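Local coordinates for putative hydrogenase (Pyrococcus furiosus, PDB 3LYU), which probably acts as an iron-sulfur flavoprotein oxidoreductase, using FAD and one [2Fe-2S] cluster, and is represented here by a single alpha-beta domain, at residues B[19-24]-B[45-50]; B[25-30]-B[114-119]; B[36-41]-B[65-70]; B[52-57]-B[76-81]; B[91-96]-B[120-125]. One frame throughout, in Å; residues are numbered along the deposited sequence.

Interaction 1. Residues B[19-24]-B[45-50]; sequences GKILAI and NDVTTL
Asn45 OD1 accepts two backbone N-H groups: that of Gly19, whose N lies 3.1 Å from OD1 in the carbonyl plane with an angle of 162° at the hydrogen, and that of Phe18. The other end of the same amide, ND2, donates to the backbone oxygens of Glu16 and Trp40. Four bonds thus fix the rotation of this buried group and tie down the chain just ahead of strand 20-26. Ile21 CD1 comes obliquely against the amide, 3.4 Å from Asn45 CG. Onward from here the segment axes come within 4.3 Å of each other and run 21° from parallel, joined by five backbone bonds. The first and shortest takes Asp46 N to Gly19 O at 2.7 Å; Asp46 O, Ile21 O, Thr48 O and Ala23 O then accept from Ile21, Thr48, Ala23 and Leu50. On the face of Ile21, Ala23, Val47 and Thr49, which helix 29-42 covers, Ala23 CB meets Val47 CG2 at 3.7 Å. The face of Lys20, Leu22, Ile24, Asp46, Thr48 and Leu50 is packed in part by helix 84-104, and there Ile24 CG2 lies 4.2 Å from Leu50 CD2. Lys20 lies alongside Asp46, CG anti to the backbone N (chi1 -169°) and the chain extended, but NZ stays 4.3 Å from Asp46 OD2, beyond a salt bridge; it pairs instead with Glu106. Two parallel neighbours linked through helix 29-42 make a beta-alpha-beta unit at the middle of the sheet, consistent with the nucleotide-binding domain of ferredoxin reductase relatives.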
# COMPACT_ATOMS: atom_id res chain seq x y z
N GLY B 19 9.37 23.17 2.18
CA GLY B 19 9.42 24.60 2.02
C GLY B 19 8.16 25.23 2.56
O GLY B 19 7.92 25.17 3.76
N LYS B 20 7.37 25.83 1.67
CA LYS B 20 6.13 26.48 2.05
C LYS B 20 4.97 25.52 1.82
O LYS B 20 4.72 25.11 0.69
CB LYS B 20 5.93 27.76 1.25
CG LYS B 20 4.80 28.63 1.78
CD LYS B 20 4.76 29.98 1.11
CE LYS B 20 3.68 30.86 1.70
NZ LYS B 20 3.65 32.20 1.05
N ILE B 21 4.27 25.17 2.89
CA ILE B 21 3.17 24.22 2.82
C ILE B 21 1.80 24.79 3.15
O ILE B 21 1.63 25.56 4.09
CB ILE B 21 3.43 23.00 3.77
CG1 ILE B 21 4.82 22.39 3.48
CG2 ILE B 21 2.34 21.93 3.57
CD1 ILE B 21 5.27 21.37 4.50
N LEU B 22 0.81 24.41 2.35
CA LEU B 22 -0.55 24.84 2.57
C LEU B 22 -1.28 23.60 3.08
O LEU B 22 -1.63 22.70 2.31
CB LEU B 22 -1.19 25.31 1.26
CG LEU B 22 -2.69 25.56 1.38
CD1 LEU B 22 -2.97 26.55 2.52
CD2 LEU B 22 -3.23 26.09 0.09
N ALA B 23 -1.48 23.54 4.39
CA ALA B 23 -2.18 22.41 4.99
C ALA B 23 -3.66 22.78 5.16
O ALA B 23 -3.99 23.68 5.94
CB ALA B 23 -1.54 22.07 6.33
N ILE B 24 -4.53 22.09 4.43
CA ILE B 24 -5.97 22.34 4.46
C ILE B 24 -6.78 21.31 5.25
O ILE B 24 -6.51 20.11 5.19
CB ILE B 24 -6.53 22.38 3.03
CG1 ILE B 24 -5.73 23.37 2.20
CG2 ILE B 24 -7.98 22.80 3.06
CD1 ILE B 24 -6.11 23.36 0.76
N ASN B 45 9.38 23.90 7.92
CA ASN B 45 8.46 24.21 6.84
C ASN B 45 7.62 25.44 7.16
O ASN B 45 7.21 25.64 8.30
CB ASN B 45 7.53 23.02 6.59
CG ASN B 45 8.25 21.82 6.06
OD1 ASN B 45 8.82 21.85 4.97
ND2 ASN B 45 8.25 20.74 6.83
N ASP B 46 7.36 26.27 6.15
CA ASP B 46 6.54 27.46 6.32
C ASP B 46 5.11 27.02 6.02
O ASP B 46 4.61 27.24 4.91
CB ASP B 46 6.97 28.54 5.34
CG ASP B 46 6.05 29.75 5.37
OD1 ASP B 46 6.03 30.47 6.39
OD2 ASP B 46 5.34 29.99 4.37
N VAL B 47 4.46 26.39 6.98
CA VAL B 47 3.10 25.92 6.75
C VAL B 47 2.05 26.94 7.18
O VAL B 47 2.14 27.55 8.24
CB VAL B 47 2.86 24.55 7.44
CG1 VAL B 47 3.12 24.66 8.93
CG2 VAL B 47 1.44 24.06 7.18
N THR B 48 1.06 27.14 6.32
CA THR B 48 -0.05 28.04 6.60
C THR B 48 -1.26 27.13 6.46
O THR B 48 -1.46 26.50 5.41
CB THR B 48 -0.14 29.18 5.57
OG1 THR B 48 -0.77 28.68 4.39
CG2 THR B 48 1.24 29.70 5.21
N THR B 49 -2.06 27.04 7.52
CA THR B 49 -3.23 26.17 7.50
C THR B 49 -4.50 26.88 7.13
O THR B 49 -4.69 28.07 7.41
CB THR B 49 -3.46 25.47 8.86
OG1 THR B 49 -3.63 26.45 9.89
CG2 THR B 49 -2.28 24.56 9.21
N LEU B 50 -5.40 26.16 6.48
CA LEU B 50 -6.67 26.73 6.10
C LEU B 50 -7.77 25.83 6.62
O LEU B 50 -7.77 24.63 6.35
CB LEU B 50 -6.76 26.85 4.57
CG LEU B 50 -8.16 27.09 3.99
CD1 LEU B 50 -8.67 28.45 4.42
CD2 LEU B 50 -8.13 26.99 2.48

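Interaction 2. Residues B[25-30]-B[114-119]; sequences GAYTGI and VGPVGD
The Tyr27 ring is met by segment 114-119 at its edge, not over a face. Pro116 CD lies near the ring plane, 3.8 Å from Tyr27 CD1, with the two side chains at about a right angle. The Asp119 carboxylate, turned 38° from the ring plane, also comes to this edge, but its OD2 sits implausibly close to Pro116 CG, so the placement of OD2 is doubtful. Asp119 OD1 is hydrogen-bonded to Ser92 OG. With CG anti to its own carbonyl carbon (chi1 -58°), Tyr27 carries its ring to Pro116, and the ring also touches Met88 and Val91 of helix 84-104 and Thr28 of a second subunit. Behind it, Ala26 N donates to Val114 O at 3.1 Å with an angle of 166° at the hydrogen, which continues the parallel pairing of the strand ends. The chain then reverses in a type II' turn closed by Gly29 N on Ala26 O at 2.7 Å. Two glycines allow the close approach: a CB on Gly29 would fall 2.4 Å from Val114 O, and one on Gly115 would run into Ala26 CB at 2.7 Å. Within the turn itself, a CB on Gly25 would strike Ile30 CA. Val114 CG1 lies 3.3 Å from Gly29 O. The glycine-rich turn after the first strand and the Val-Gly-Pro at the end of strand 110-114 sit where ferredoxin reductase relatives probably hold the nicotinamide nucleotide. Chemically, the contact rests on a single cross-segment hydrogen bond and otherwise on van der Waals contacts of small groups, so its closeness depends on backbone without side chains.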
# COMPACT_ATOMS: atom_id res chain seq x y z
N GLY B 25 -7.76 21.79 6.00
CA GLY B 25 -8.60 20.91 6.78
C GLY B 25 -10.03 21.34 6.62
O GLY B 25 -10.40 22.44 7.01
N ALA B 26 -10.85 20.48 6.02
CA ALA B 26 -12.26 20.80 5.83
C ALA B 26 -13.09 20.20 6.96
O ALA B 26 -12.89 19.06 7.36
CB ALA B 26 -12.73 20.27 4.49
N TYR B 27 -14.03 20.98 7.48
CA TYR B 27 -14.89 20.53 8.56
C TYR B 27 -14.02 20.03 9.73
O TYR B 27 -13.09 20.72 10.13
CB TYR B 27 -15.84 19.41 8.06
CG TYR B 27 -16.75 19.80 6.90
CD1 TYR B 27 -16.45 19.40 5.59
CD2 TYR B 27 -17.89 20.58 7.10
CE1 TYR B 27 -17.26 19.78 4.52
CE2 TYR B 27 -18.71 20.97 6.03
CZ TYR B 27 -18.39 20.56 4.75
OH TYR B 27 -19.20 20.95 3.69
N THR B 28 -14.32 18.85 10.26
CA THR B 28 -13.55 18.32 11.39
C THR B 28 -12.19 17.78 10.94
O THR B 28 -11.38 17.34 11.76
CB THR B 28 -14.31 17.19 12.14
OG1 THR B 28 -14.35 16.01 11.32
CG2 THR B 28 -15.73 17.62 12.46
N GLY B 29 -11.96 17.83 9.63
CA GLY B 29 -10.70 17.35 9.11
C GLY B 29 -9.53 18.12 9.69
O GLY B 29 -8.41 17.62 9.69
N ILE B 30 -9.80 19.32 10.22
CA ILE B 30 -8.74 20.16 10.80
C ILE B 30 -8.12 19.56 12.06
O ILE B 30 -6.97 19.83 12.39
CB ILE B 30 -9.27 21.60 11.11
CG1 ILE B 30 -8.11 22.58 11.27
CG2 ILE B 30 -10.09 21.58 12.39
CD1 ILE B 30 -7.33 22.79 10.00
N VAL B 114 -7.09 17.23 4.08
CA VAL B 114 -7.87 16.19 4.73
C VAL B 114 -9.32 16.70 4.87
O VAL B 114 -9.58 17.70 5.51
CB VAL B 114 -7.25 15.79 6.11
CG1 VAL B 114 -6.78 17.02 6.85
CG2 VAL B 114 -8.27 15.02 6.95
N GLY B 115 -10.24 16.01 4.22
CA GLY B 115 -11.64 16.37 4.27
C GLY B 115 -12.43 15.42 3.39
O GLY B 115 -11.84 14.47 2.85
N PRO B 116 -13.75 15.62 3.20
CA PRO B 116 -14.49 14.69 2.34
C PRO B 116 -13.83 14.54 0.99
O PRO B 116 -13.23 15.49 0.48
CB PRO B 116 -15.90 15.30 2.27
CG PRO B 116 -15.71 16.73 2.72
CD PRO B 116 -14.63 16.64 3.77
N VAL B 117 -13.94 13.34 0.42
CA VAL B 117 -13.33 13.01 -0.86
C VAL B 117 -13.89 13.82 -2.02
O VAL B 117 -13.31 13.89 -3.10
CB VAL B 117 -13.45 11.48 -1.14
CG1 VAL B 117 -14.90 11.09 -1.27
CG2 VAL B 117 -12.65 11.11 -2.38
N GLY B 118 -15.03 14.47 -1.79
CA GLY B 118 -15.64 15.28 -2.82
C GLY B 118 -15.02 16.66 -2.91
O GLY B 118 -15.06 17.31 -3.95
N ASP B 119 -14.44 17.10 -1.80
CA ASP B 119 -13.79 18.39 -1.74
C ASP B 119 -12.33 18.21 -2.10
O ASP B 119 -11.70 19.13 -2.61
CB ASP B 119 -13.89 19.00 -0.34
CG ASP B 119 -15.29 19.39 0.01
OD1 ASP B 119 -15.90 20.15 -0.76
OD2 ASP B 119 -15.80 18.95 1.06

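Interaction 3. Residues B[36-41]-B[65-70]; sequences IAKAWQ and EKAVTR
Helix 29-42, the crossover helix between strands 20-26 and 46-54, lays Ala37, Lys38 and Gln41 against the loop that leads into strand 70-76. Gln41 carries the largest share. Its CG stands anti to the backbone N (chi1 -172°), which directs the chain at the loop, and the bend at chi2 of 75° then brings CD to 3.8 Å from Val68 CA. CG itself packs 2.9 Å from Ala67 O, a close carbon-oxygen approach. Beyond that the model is less secure: the amide oxygen overlaps the Thr69 methyl group, so the orientation of the Gln41 amide is doubtful, and no hydrogen bond joins the two segments. Lys38 contributes carbon only, with its CG 3.7 Å from Ala67 CB while the extended chain carries NZ away. Deeper in, Ala37 CB meets Val68 CG1 at 4.0 Å. This inner pair lies against the parallel sheet: Ala37 touches Ala23 and Thr49 and Val68 touches Val47, so helix and loop both rest on strand 46-54. Thr69 is held from the sheet side, its OG1 making weak hydrogen bonds to Asp46 OD1 and Val47 O, and the next residue, Arg70, pairs its backbone with Thr49 to begin the strand. On the helix surface turned to another copy of the protein, Lys38 packs on Glu42 of a third subunit and Ala39 on that subunit's Ala39.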
# COMPACT_ATOMS: atom_id res chain seq x y z
N ILE B 36 -0.21 17.35 12.34
CA ILE B 36 0.64 17.21 11.17
C ILE B 36 1.32 18.53 10.82
O ILE B 36 2.53 18.58 10.61
CB ILE B 36 -0.17 16.74 9.96
CG1 ILE B 36 -0.68 15.32 10.22
CG2 ILE B 36 0.67 16.80 8.71
CD1 ILE B 36 -1.44 14.71 9.05
N ALA B 37 0.52 19.60 10.74
CA ALA B 37 1.02 20.93 10.41
C ALA B 37 1.96 21.46 11.49
O ALA B 37 2.91 22.18 11.21
CB ALA B 37 -0.16 21.89 10.22
N LYS B 38 1.68 21.10 12.73
CA LYS B 38 2.49 21.54 13.85
C LYS B 38 3.90 20.99 13.72
O LYS B 38 4.88 21.71 13.89
CB LYS B 38 1.86 21.06 15.15
CG LYS B 38 2.49 21.62 16.40
CD LYS B 38 1.70 21.17 17.61
CE LYS B 38 2.31 21.67 18.89
NZ LYS B 38 1.60 21.09 20.07
N ALA B 39 3.99 19.71 13.38
CA ALA B 39 5.27 19.02 13.21
C ALA B 39 6.04 19.49 11.97
O ALA B 39 7.27 19.49 11.96
CB ALA B 39 5.03 17.54 13.14
N TRP B 40 5.32 19.87 10.91
CA TRP B 40 6.00 20.34 9.71
C TRP B 40 6.64 21.70 9.94
O TRP B 40 7.71 21.98 9.41
CB TRP B 40 5.03 20.44 8.53
CG TRP B 40 4.88 19.16 7.77
CD1 TRP B 40 5.79 18.14 7.69
CD2 TRP B 40 3.80 18.80 6.90
NE1 TRP B 40 5.35 17.17 6.81
CE2 TRP B 40 4.13 17.55 6.32
CE3 TRP B 40 2.58 19.41 6.55
CZ2 TRP B 40 3.29 16.90 5.40
CZ3 TRP B 40 1.75 18.77 5.64
CH2 TRP B 40 2.11 17.52 5.07
N GLN B 41 5.99 22.54 10.74
CA GLN B 41 6.51 23.86 11.04
C GLN B 41 7.81 23.71 11.82
O GLN B 41 8.82 24.32 11.49
CB GLN B 41 5.48 24.66 11.85
CG GLN B 41 5.82 26.13 12.08
CD GLN B 41 5.61 27.02 10.84
OE1 GLN B 41 5.94 28.21 10.86
NE2 GLN B 41 5.06 26.45 9.78
N GLU B 65 -2.59 28.76 15.33
CA GLU B 65 -2.13 30.07 14.88
C GLU B 65 -0.76 30.20 15.53
O GLU B 65 0.12 30.88 15.03
CB GLU B 65 -3.03 31.18 15.40
CG GLU B 65 -4.41 31.25 14.76
CD GLU B 65 -5.23 32.44 15.25
OE1 GLU B 65 -5.33 32.63 16.48
OE2 GLU B 65 -5.76 33.19 14.40
N LYS B 66 -0.61 29.50 16.65
CA LYS B 66 0.62 29.50 17.43
C LYS B 66 1.60 28.42 16.95
O LYS B 66 2.77 28.46 17.29
CB LYS B 66 0.27 29.27 18.90
CG LYS B 66 1.43 29.39 19.86
CD LYS B 66 0.95 29.32 21.31
CE LYS B 66 2.08 29.58 22.28
NZ LYS B 66 1.61 29.58 23.70
N ALA B 67 1.11 27.47 16.17
CA ALA B 67 1.94 26.38 15.65
C ALA B 67 2.42 26.56 14.20
O ALA B 67 3.44 26.00 13.81
CB ALA B 67 1.19 25.06 15.78
N VAL B 68 1.69 27.33 13.40
CA VAL B 68 2.08 27.55 12.01
C VAL B 68 2.38 29.02 11.78
O VAL B 68 2.07 29.87 12.61
CB VAL B 68 0.96 27.12 11.03
CG1 VAL B 68 0.59 25.67 11.28
CG2 VAL B 68 -0.26 28.02 11.20
N THR B 69 3.00 29.34 10.65
CA THR B 69 3.32 30.74 10.36
C THR B 69 2.02 31.51 10.26
O THR B 69 1.89 32.58 10.82
CB THR B 69 4.11 30.89 9.04
OG1 THR B 69 3.22 30.79 7.92
CG2 THR B 69 5.15 29.81 8.93
N ARG B 70 1.04 30.93 9.56
CA ARG B 70 -0.26 31.56 9.38
C ARG B 70 -1.44 30.59 9.32
O ARG B 70 -1.42 29.60 8.58
CB ARG B 70 -0.26 32.39 8.10
CG ARG B 70 -1.52 33.17 7.89
CD ARG B 70 -1.92 33.13 6.44
NE ARG B 70 -0.92 33.58 5.55
CZ ARG B 70 -0.31 33.09 4.47
NH1 ARG B 70 0.56 33.94 3.97
NH2 ARG B 70 -0.48 31.90 3.90

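Interaction 4. Residues B[52-57]-B[76-81]; sequences VTFEPM and VPLNPN
Val76 O is the close-packed centre of the contact: Glu55 N donates to it at 2.8 Å, and the edge of the Phe54 ring reaches it in plane, CD1 at 3.3 Å. One step back, Val76 N bonds Thr53 O at 2.8 Å, almost straight with 176° at the hydrogen. These two bonds from Val76, to the residues on either side of Phe54, define a parallel bridge between the strand ends. Over one face of the Phe54 ring, offset toward the rim, stands Leu78 CG, a CH-pi contact 4.2 Å from the ring centroid and 18° off its normal. Were Phe54 an alanine, Leu78 would probably lose the surface it rests on and a gap would open beside Val76. The outer side is looser. Glu55 stretches along Pro77, its OE1 3.7 Å from Pro77 CB, with no hydrogen bond between the pair; both residues are exposed. Pro56 CG touches Leu78 CD1 at 4.0 Å, where both residues are partly exposed. Behind the tight part lies helix 84-104, where Phe54 meets Phe84, Asn87 and Val91 and where Val52 packs on Val91 and Leu95, while strand 20-26 flanks Val52 on the sheet's inner side.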
# COMPACT_ATOMS: atom_id res chain seq x y z
N VAL B 52 -11.75 25.35 6.46
CA VAL B 52 -13.02 25.77 5.87
C VAL B 52 -14.11 24.91 6.48
O VAL B 52 -14.10 23.68 6.35
CB VAL B 52 -13.01 25.62 4.32
CG1 VAL B 52 -14.29 26.23 3.75
CG2 VAL B 52 -11.78 26.31 3.73
N THR B 53 -15.03 25.56 7.18
CA THR B 53 -16.13 24.85 7.84
C THR B 53 -17.26 25.83 8.10
O THR B 53 -17.19 26.98 7.67
CB THR B 53 -15.65 24.21 9.16
OG1 THR B 53 -16.63 23.29 9.64
CG2 THR B 53 -15.39 25.28 10.22
N PHE B 54 -18.31 25.39 8.80
CA PHE B 54 -19.45 26.26 9.11
C PHE B 54 -19.15 27.10 10.35
O PHE B 54 -18.40 26.67 11.22
CB PHE B 54 -20.72 25.44 9.31
CG PHE B 54 -21.22 24.80 8.05
CD1 PHE B 54 -21.55 25.58 6.95
CD2 PHE B 54 -21.37 23.42 7.96
CE1 PHE B 54 -22.02 25.01 5.77
CE2 PHE B 54 -21.84 22.83 6.79
CZ PHE B 54 -22.17 23.63 5.69
N GLU B 55 -19.74 28.29 10.42
CA GLU B 55 -19.50 29.19 11.54
C GLU B 55 -19.48 28.52 12.93
O GLU B 55 -18.59 28.79 13.74
CB GLU B 55 -20.53 30.31 11.54
CG GLU B 55 -20.39 31.27 10.38
CD GLU B 55 -21.39 32.42 10.43
OE1 GLU B 55 -21.37 33.26 9.50
OE2 GLU B 55 -22.18 32.48 11.40
N PRO B 56 -20.47 27.66 13.21
CA PRO B 56 -20.54 26.98 14.51
C PRO B 56 -19.64 25.74 14.66
O PRO B 56 -19.88 24.91 15.53
CB PRO B 56 -22.01 26.60 14.61
CG PRO B 56 -22.34 26.25 13.18
CD PRO B 56 -21.69 27.40 12.42
N MSE B 57 -18.60 25.63 13.82
CA MSE B 57 -17.73 24.47 13.87
C MSE B 57 -16.23 24.70 13.85
O MSE B 57 -15.46 23.74 13.74
CB MSE B 57 -18.06 23.54 12.72
CG MSE B 57 -19.44 22.93 12.79
SE MSE B 57 -19.70 21.81 11.28
CE MSE B 57 -18.13 20.65 11.48
N VAL B 76 -18.28 29.49 6.99
CA VAL B 76 -19.42 29.61 6.10
C VAL B 76 -20.68 29.50 6.97
O VAL B 76 -20.78 28.63 7.84
CB VAL B 76 -19.38 28.50 5.04
CG1 VAL B 76 -20.47 28.72 4.00
CG2 VAL B 76 -18.01 28.46 4.37
N PRO B 77 -21.66 30.40 6.77
CA PRO B 77 -22.92 30.42 7.52
C PRO B 77 -23.79 29.19 7.29
O PRO B 77 -24.11 28.84 6.15
CB PRO B 77 -23.58 31.70 7.03
CG PRO B 77 -23.11 31.78 5.60
CD PRO B 77 -21.65 31.46 5.74
N LEU B 78 -24.18 28.53 8.37
CA LEU B 78 -24.99 27.33 8.27
C LEU B 78 -26.47 27.67 8.14
O LEU B 78 -27.15 27.85 9.15
CB LEU B 78 -24.78 26.43 9.51
CG LEU B 78 -25.04 24.92 9.38
CD1 LEU B 78 -24.81 24.27 10.73
CD2 LEU B 78 -26.45 24.64 8.89
N ASN B 79 -26.96 27.75 6.90
CA ASN B 79 -28.37 28.04 6.64
C ASN B 79 -29.24 26.81 6.97
O ASN B 79 -29.23 25.82 6.23
CB ASN B 79 -28.56 28.44 5.18
CG ASN B 79 -29.98 28.90 4.88
OD1 ASN B 79 -30.36 29.09 3.72
ND2 ASN B 79 -30.77 29.10 5.94
N PRO B 80 -30.02 26.87 8.06
CA PRO B 80 -30.90 25.78 8.51
C PRO B 80 -32.21 25.65 7.74
O PRO B 80 -33.09 24.89 8.12
CB PRO B 80 -31.14 26.12 9.97
CG PRO B 80 -31.29 27.61 9.90
CD PRO B 80 -30.15 28.03 8.97
N ASN B 81 -32.34 26.40 6.65
CA ASN B 81 -33.56 26.36 5.86
C ASN B 81 -33.32 25.60 4.56
O ASN B 81 -34.11 25.71 3.62
CB ASN B 81 -34.02 27.79 5.55
CG ASN B 81 -34.05 28.68 6.79
OD1 ASN B 81 -34.75 28.39 7.76
ND2 ASN B 81 -33.28 29.77 6.76

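Interaction 5. Residues B[91-96]-B[120-125]; sequences VSQRLK and QKQVFE
Gln122 OE1 collects the polar side of this contact. Lys96 NZ donates to it weakly at 3.4 Å, and the Lys96 chain, bent at chi3 (74°), lays its CD 3.2 Å from the same oxygen. A water adds a second route: it accepts from Lys96 NZ, over a modelled distance so short that its exact length is uncertain, and donates to Gln93 OE1 at 2.7 Å and to Gln122 OE1 at 3.2 Å. The other end of the Gln122 amide, NE2, makes a van der Waals contact 3.8 Å from Ser92 CB, so the extended side chain spans the groove between the helices. Exchanging Lys96 for an alanine is likely to leave Gln122 OE1 and the water without their ammonium partner and the amide freer to turn. Deeper in, Leu95 CD2 presses on Val123 CG2 at 3.3 Å, tighter than usual van der Waals contact, with the side chains at about a right angle. Both apolar residues are backed by the sheet: Leu95 on Val52 and Ile24, Val123 on Met113. The segment axes, 9.8 Å apart and 24° from parallel, bring these residues together. Ser92 is placed by its OG, which joins Met88 O as well as Asp119 at the start of helix 117-130. Further out, Lys121 of the second helix forms a salt bridge with Glu16 of a fourth subunit. The chemistry is that of two helices on one side of the sheet, fastened by a tight apolar pair within; the weak direct bond and the water bridge between partly exposed residues outside are probably the softer part.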
# COMPACT_ATOMS: atom_id res chain seq x y z
N VAL B 91 -19.65 25.49 1.29
CA VAL B 91 -18.32 25.26 1.84
C VAL B 91 -17.39 24.81 0.71
O VAL B 91 -16.22 25.19 0.67
CB VAL B 91 -18.32 24.16 2.92
CG1 VAL B 91 -16.92 23.97 3.45
CG2 VAL B 91 -19.24 24.56 4.07
N SER B 92 -17.92 24.01 -0.20
CA SER B 92 -17.15 23.55 -1.34
C SER B 92 -16.73 24.75 -2.19
O SER B 92 -15.60 24.83 -2.67
CB SER B 92 -17.98 22.59 -2.19
OG SER B 92 -18.27 21.39 -1.51
N GLN B 93 -17.64 25.70 -2.37
CA GLN B 93 -17.36 26.91 -3.14
C GLN B 93 -16.30 27.78 -2.47
O GLN B 93 -15.34 28.18 -3.11
CB GLN B 93 -18.64 27.73 -3.31
CG GLN B 93 -19.72 27.08 -4.15
CD GLN B 93 -19.26 26.75 -5.56
OE1 GLN B 93 -18.63 25.71 -5.80
NE2 GLN B 93 -19.56 27.65 -6.51
N ARG B 94 -16.51 28.08 -1.20
CA ARG B 94 -15.58 28.90 -0.42
C ARG B 94 -14.19 28.27 -0.42
O ARG B 94 -13.18 28.97 -0.33
CB ARG B 94 -16.09 29.03 1.02
CG ARG B 94 -15.17 29.79 1.96
CD ARG B 94 -15.22 31.30 1.70
NE ARG B 94 -16.50 31.88 2.11
CZ ARG B 94 -16.84 32.13 3.37
NH1 ARG B 94 -18.03 32.65 3.64
NH2 ARG B 94 -15.99 31.87 4.36
N LEU B 95 -14.16 26.95 -0.53
CA LEU B 95 -12.92 26.18 -0.53
C LEU B 95 -12.12 26.33 -1.83
O LEU B 95 -10.89 26.48 -1.79
CB LEU B 95 -13.22 24.70 -0.27
CG LEU B 95 -12.05 23.74 -0.08
CD1 LEU B 95 -11.27 24.08 1.18
CD2 LEU B 95 -12.59 22.33 -0.00
N LYS B 96 -12.80 26.29 -2.96
CA LYS B 96 -12.13 26.44 -4.25
C LYS B 96 -11.63 27.87 -4.37
O LYS B 96 -10.49 28.11 -4.76
CB LYS B 96 -13.09 26.16 -5.40
CG LYS B 96 -13.99 24.98 -5.16
CD LYS B 96 -15.01 24.82 -6.28
CE LYS B 96 -14.36 24.27 -7.54
NZ LYS B 96 -15.40 24.00 -8.57
N GLN B 120 -11.80 17.02 -1.83
CA GLN B 120 -10.41 16.72 -2.15
C GLN B 120 -10.26 16.71 -3.66
O GLN B 120 -9.23 17.08 -4.19
CB GLN B 120 -10.00 15.38 -1.57
CG GLN B 120 -10.04 15.34 -0.07
CD GLN B 120 -9.29 14.18 0.48
OE1 GLN B 120 -9.68 13.03 0.29
NE2 GLN B 120 -8.20 14.46 1.17
N LYS B 121 -11.31 16.29 -4.34
CA LYS B 121 -11.31 16.26 -5.78
C LYS B 121 -11.34 17.69 -6.32
O LYS B 121 -10.49 18.08 -7.12
CB LYS B 121 -12.53 15.51 -6.30
CG LYS B 121 -12.52 14.03 -6.04
CD LYS B 121 -13.70 13.40 -6.75
CE LYS B 121 -13.65 11.89 -6.69
NZ LYS B 121 -14.79 11.30 -7.44
N GLN B 122 -12.32 18.47 -5.87
CA GLN B 122 -12.47 19.86 -6.31
C GLN B 122 -11.24 20.72 -6.02
O GLN B 122 -10.90 21.63 -6.78
CB GLN B 122 -13.71 20.49 -5.67
CG GLN B 122 -15.04 19.90 -6.16
CD GLN B 122 -16.25 20.73 -5.75
OE1 GLN B 122 -16.35 21.92 -6.10
NE2 GLN B 122 -17.17 20.12 -5.00
N VAL B 123 -10.58 20.43 -4.91
CA VAL B 123 -9.39 21.16 -4.51
C VAL B 123 -8.20 20.67 -5.33
O VAL B 123 -7.27 21.43 -5.58
CB VAL B 123 -9.09 20.96 -3.01
CG1 VAL B 123 -7.69 21.47 -2.67
CG2 VAL B 123 -10.14 21.71 -2.18
N PHE B 124 -8.24 19.42 -5.76
CA PHE B 124 -7.16 18.86 -6.56
C PHE B 124 -7.15 19.49 -7.95
O PHE B 124 -6.10 19.69 -8.56
CB PHE B 124 -7.31 17.34 -6.65
CG PHE B 124 -6.45 16.70 -7.70
CD1 PHE B 124 -6.94 16.51 -9.00
CD2 PHE B 124 -5.16 16.30 -7.42
CE1 PHE B 124 -6.14 15.95 -9.99
CE2 PHE B 124 -4.35 15.73 -8.40
CZ PHE B 124 -4.85 15.56 -9.70
N GLU B 125 -8.34 19.82 -8.44
CA GLU B 125 -8.47 20.44 -9.75
C GLU B 125 -7.80 21.82 -9.76
O GLU B 125 -7.15 22.21 -10.74
CB GLU B 125 -9.96 20.60 -10.11
CG GLU B 125 -10.81 19.35 -9.90
CD GLU B 125 -10.23 18.10 -10.57
OE1 GLU B 125 -9.80 18.19 -11.75
OE2 GLU B 125 -10.23 17.02 -9.92
O HOH W 1 -17.78 24.14 -7.84

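In the fold
From the N terminus, interaction 1 closes the first loop, joining neighbouring strands 20-26 and 46-54 around helix 29-42. Interaction 3 starts within that loop and ends beyond it, so the two cross; it brings the helix to the approach of edge strand 70-76. Interaction 4 pairs the ends of strands 46-54 and 70-76, crossing interaction 3. Interaction 2 spans the longest loop, from the end of the first strand to the start of helix 117-130; interactions 3 and 4 nest inside it, while interactions 1 and 5 cross it. Interaction 5 follows 4 and binds helices 84-104 and 117-130 on the sheet face opposite helix 29-42.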